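Local coordinates for protein transcobalamin-1 (Homo sapiens, PDB 4KKI) that binds vitamin B12 with femtomolar affinity, carries it, and protects it from the acid of the stomach, at residues Asn143-Gln146 against Leu147-Val151; Ser88-Ser91 against Ser92-Ala96. One frame throughout, in Å; residues are numbered along the deposited sequence.

Interaction 1. Residues Asn143-Gln146 against Leu147-Val151; sequences NYYQ and LSLDV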
loop_
_atom_site.group_PDB
_atom_site.type_symbol
_atom_site.label_atom_id
_atom_site.label_comp_id
_atom_site.label_asym_id
_atom_site.label_seq_id
_atom_site.Cartn_x
_atom_site.Cartn_y
_atom_site.Cartn_z
ATOM N N ASN A 143 11.215 -1.617 -1.671
ATOM C CA ASN A 143 10.671 -0.912 -2.826
ATOM C C ASN A 143 10.553 0.585 -2.552
ATOM O O ASN A 143 10.851 1.042 -1.450
ATOM C CB ASN A 143 9.304 -1.489 -3.189
ATOM C CG ASN A 143 8.370 -1.545 -2.001
ATOM O OD1 ASN A 143 7.895 -0.514 -1.528
ATOM N ND2 ASN A 143 8.106 -2.747 -1.506
ATOM N N TYR A 144 10.112 1.347 -3.549
ATOM C CA TYR A 144 10.007 2.796 -3.396
ATOM C C TYR A 144 8.767 3.227 -2.620
ATOM O O TYR A 144 8.720 4.328 -2.075
ATOM C CB TYR A 144 10.056 3.503 -4.752
ATOM C CG TYR A 144 11.431 3.994 -5.139
ATOM C CD1 TYR A 144 12.577 3.337 -4.704
ATOM C CD2 TYR A 144 11.582 5.125 -5.928
ATOM C CE1 TYR A 144 13.837 3.788 -5.060
ATOM C CE2 TYR A 144 12.833 5.587 -6.284
ATOM C CZ TYR A 144 13.957 4.917 -5.848
ATOM O OH TYR A 144 15.204 5.381 -6.203
ATOM N N TYR A 145 7.760 2.361 -2.579
ATOM C CA TYR A 145 6.584 2.610 -1.762
ATOM C C TYR A 145 6.995 2.691 -0.292
ATOM O O TYR A 145 6.601 3.614 0.423
ATOM C CB TYR A 145 5.551 1.506 -1.981
ATOM C CG TYR A 145 4.244 1.704 -1.253
ATOM C CD1 TYR A 145 3.209 2.434 -1.828
ATOM C CD2 TYR A 145 4.035 1.143 -0.000
ATOM C CE1 TYR A 145 2.008 2.610 -1.168
ATOM C CE2 TYR A 145 2.838 1.313 0.666
ATOM C CZ TYR A 145 1.828 2.047 0.080
ATOM O OH TYR A 145 0.636 2.213 0.744
ATOM N N GLN A 146 7.807 1.733 0.148
ATOM C CA GLN A 146 8.314 1.733 1.516
ATOM C C GLN A 146 9.333 2.847 1.720
ATOM O O GLN A 146 9.370 3.482 2.775
ATOM C CB GLN A 146 8.931 0.379 1.875
ATOM C CG GLN A 146 7.937 -0.770 1.850
ATOM C CD GLN A 146 8.436 -1.996 2.587
ATOM O OE1 GLN A 146 9.297 -1.903 3.461
ATOM N NE2 GLN A 146 7.892 -3.156 2.238
ATOM N N LEU A 147 10.153 3.086 0.702
ATOM C CA LEU A 147 11.137 4.159 0.749
ATOM C C LEU A 147 10.440 5.497 0.956
ATOM O O LEU A 147 10.946 6.372 1.663
ATOM C CB LEU A 147 11.956 4.193 -0.540
ATOM C CG LEU A 147 13.316 4.883 -0.446
ATOM C CD1 LEU A 147 14.283 4.032 0.363
ATOM C CD2 LEU A 147 13.872 5.166 -1.828
ATOM N N SER A 148 9.271 5.646 0.340
ATOM C CA SER A 148 8.473 6.856 0.490
ATOM C C SER A 148 7.870 6.906 1.885
ATOM O O SER A 148 7.819 7.963 2.512
ATOM C CB SER A 148 7.363 6.903 -0.560
ATOM O OG SER A 148 7.895 6.852 -1.870
ATOM N N LEU A 149 7.405 5.754 2.359
ATOM C CA LEU A 149 6.916 5.637 3.728
ATOM C C LEU A 149 8.008 6.041 4.714
ATOM O O LEU A 149 7.737 6.707 5.712
ATOM C CB LEU A 149 6.442 4.209 4.017
ATOM C CG LEU A 149 5.060 3.797 3.507
ATOM C CD1 LEU A 149 4.820 2.310 3.734
ATOM C CD2 LEU A 149 3.983 4.618 4.192
ATOM N N ASP A 150 9.244 5.642 4.421
ATOM C CA ASP A 150 10.379 5.955 5.286
ATOM C C ASP A 150 10.616 7.455 5.395
ATOM O O ASP A 150 10.701 8.000 6.495
ATOM C CB ASP A 150 11.648 5.269 4.780
ATOM C CG ASP A 150 11.547 3.760 4.811
ATOM O OD1 ASP A 150 10.762 3.232 5.627
ATOM O OD2 ASP A 150 12.247 3.102 4.013
ATOM N N VAL A 151 10.726 8.113 4.246
ATOM C CA VAL A 151 10.942 9.552 4.210
ATOM C C VAL A 151 9.785 10.292 4.875
ATOM O O VAL A 151 9.997 11.240 5.629
ATOM C CB VAL A 151 11.128 10.056 2.764
ATOM C CG1 VAL A 151 11.253 11.573 2.735
ATOM C CG2 VAL A 151 12.350 9.405 2.135
#

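Interaction 2. Residues Ser88-Ser91 against Ser92-Ala96; sequences SDVS and SGELA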
loop_
_atom_site.group_PDB
_atom_site.type_symbol
_atom_site.label_atom_id
_atom_site.label_comp_id
_atom_site.label_asym_id
_atom_site.label_seq_id
_atom_site.Cartn_x
_atom_site.Cartn_y
_atom_site.Cartn_z
ATOM N N SER A 88 15.028 -6.667 14.097
ATOM C CA SER A 88 16.067 -6.665 13.073
ATOM C C SER A 88 15.532 -7.100 11.710
ATOM O O SER A 88 16.051 -6.687 10.672
ATOM C CB SER A 88 17.231 -7.563 13.498
ATOM O OG SER A 88 18.271 -7.540 12.538
ATOM N N ASP A 89 14.493 -7.930 11.717
ATOM C CA ASP A 89 13.912 -8.444 10.479
ATOM C C ASP A 89 12.777 -7.569 9.942
ATOM O O ASP A 89 12.342 -7.737 8.802
ATOM C CB ASP A 89 13.426 -9.882 10.672
ATOM C CG ASP A 89 14.562 -10.848 10.944
ATOM O OD1 ASP A 89 15.680 -10.603 10.446
ATOM O OD2 ASP A 89 14.337 -11.851 11.655
ATOM N N VAL A 90 12.298 -6.640 10.764
ATOM C CA VAL A 90 11.222 -5.741 10.361
ATOM C C VAL A 90 11.689 -4.805 9.249
ATOM O O VAL A 90 12.718 -4.146 9.378
ATOM C CB VAL A 90 10.711 -4.910 11.555
ATOM C CG1 VAL A 90 9.766 -3.818 11.085
ATOM C CG2 VAL A 90 10.030 -5.811 12.573
ATOM N N SER A 91 10.937 -4.754 8.152
ATOM C CA SER A 91 11.327 -3.917 7.021
ATOM C C SER A 91 11.196 -2.446 7.383
ATOM O O SER A 91 10.447 -2.086 8.294
ATOM C CB SER A 91 10.478 -4.226 5.791
ATOM O OG SER A 91 9.229 -3.557 5.858
ATOM N N SER A 92 11.927 -1.598 6.667
ATOM C CA SER A 92 11.884 -0.161 6.903
ATOM C C SER A 92 10.454 0.373 6.801
ATOM O O SER A 92 10.012 1.142 7.653
ATOM C CB SER A 92 12.807 0.576 5.928
ATOM O OG SER A 92 12.439 0.327 4.582
ATOM N N GLY A 93 9.735 -0.057 5.769
ATOM C CA GLY A 93 8.357 0.358 5.569
ATOM C C GLY A 93 7.431 -0.073 6.692
ATOM O O GLY A 93 6.512 0.659 7.061
ATOM N N GLU A 94 7.666 -1.264 7.234
ATOM C CA GLU A 94 6.855 -1.776 8.335
ATOM C C GLU A 94 7.061 -0.940 9.590
ATOM O O GLU A 94 6.112 -0.643 10.312
ATOM C CB GLU A 94 7.193 -3.240 8.627
ATOM C CG GLU A 94 6.633 -4.227 7.619
ATOM C CD GLU A 94 7.081 -5.651 7.891
ATOM O OE1 GLU A 94 8.096 -5.835 8.598
ATOM O OE2 GLU A 94 6.415 -6.585 7.402
ATOM N N LEU A 95 8.311 -0.568 9.841
ATOM C CA LEU A 95 8.643 0.266 10.986
ATOM C C LEU A 95 8.091 1.675 10.796
ATOM O O LEU A 95 7.639 2.309 11.753
ATOM C CB LEU A 95 10.158 0.311 11.196
ATOM C CG LEU A 95 10.638 1.170 12.366
ATOM C CD1 LEU A 95 9.946 0.740 13.648
ATOM C CD2 LEU A 95 12.151 1.088 12.517
ATOM N N ALA A 96 8.134 2.159 9.557
ATOM C CA ALA A 96 7.582 3.469 9.225
ATOM C C ALA A 96 6.095 3.535 9.572
ATOM O O ALA A 96 5.641 4.498 10.184
ATOM C CB ALA A 96 7.803 3.786 7.753
#

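Interaction 1. Residues Asn143-Gln146 against Leu147-Val151
Y144 and L147 meet in a local side-chain contact on the buried first turn of helix 144-156, lining the cobalamin pocket of the alpha domain. The two side chains run alongside each other. With its CG anti to the backbone N (chi1 -158°), L147 lays CD2 over one face of the Y144 ring, 3.9 Å from the centroid, a CH-pi contact. From the next residue, Y145, CE2 is approached obliquely by L149 CD1 at 3.8 Å.

N143 is the N-cap: its OD1 accepts from Q146 N at 2.8 Å, and its ND2 donates to cyanocobalamin. One amide thus caps the helix with its oxygen and binds the ligand with its nitrogen. Q146 NE2 makes a second bond to cyanocobalamin. Y144 O is gripped twice, by S148 N at 2.8 Å and by S148 OG at 2.7 Å, from opposite faces of its carbonyl plane. That second bond ties the buried hydroxyl back to its own helix.

Around this turn, Y144 OH bonds to H169 O and Y145 OH to E246. L147 packs on F126 of helix 118-135, S148 on M190 and A191 of helix 185-203, and L149 on A96 and L97 of helix 92-102.

Interaction 2. Residues Ser88-Ser91 against Ser92-Ala96
S91 and E94 grip each other through reciprocal hydrogen bonds at the start of helix 92-102. S91 OG accepts from E94 N at 3.1 Å, with an N-H...O angle of 153°. In return, E94 OE1 takes the N-H of S91 at 3.1 Å, the donor standing well above the carboxylate plane. A chi1 of 81° lodges the S91 hydroxyl between its own backbone N and carbonyl carbon, from where it faces the first turn; the same OG also bonds to Q146 OE1 of helix 144-156. Beside these bonds runs the backbone one from L95 N to S91 O, 3.0 Å long.

Together the bonds between S91 and E94 make a capping box, with S91 as N-cap, closing the loop that follows helix 69-85 onto the new helix. The carboxylate lies near the helix N terminus, whose dipole would be expected to favour its negative charge; a long, weak ion pair to R86 may add to this.

Apolar packing comes from V90. Its CG1, anti to the backbone N, rests 3.6 Å from E94 CB and 4.1 Å from L95 CB, bringing the valine against the first turn.

Polar links outward are made by V90 O, which accepts from K125 NZ, and by S92 OG, which bonds to E129 of helix 118-135. G93 and E94 touch cyanocobalamin.

From the N terminus, interaction 2 comes first, closing the loop after helix 69-85 onto helix 92-102. Interaction 1 follows once the chain has passed through helix 118-135, and opens helix 144-156. The two are in series, neither nested nor crossed, yet they touch in space, the centres of the two interactions lying about 11 Å apart. Q146 OE1 reaches S91 OG at 2.9 Å, a probable hydrogen bond, and also accepts from G93 N; D150 OD2 probably bonds to S92 OG at 2.8 Å. Further along both helices, A96 CB packs 3.6 Å from L149 O. Two neighbouring helix N termini of the alpha6-alpha6 barrel are thereby joined beside the bound cyanocobalamin.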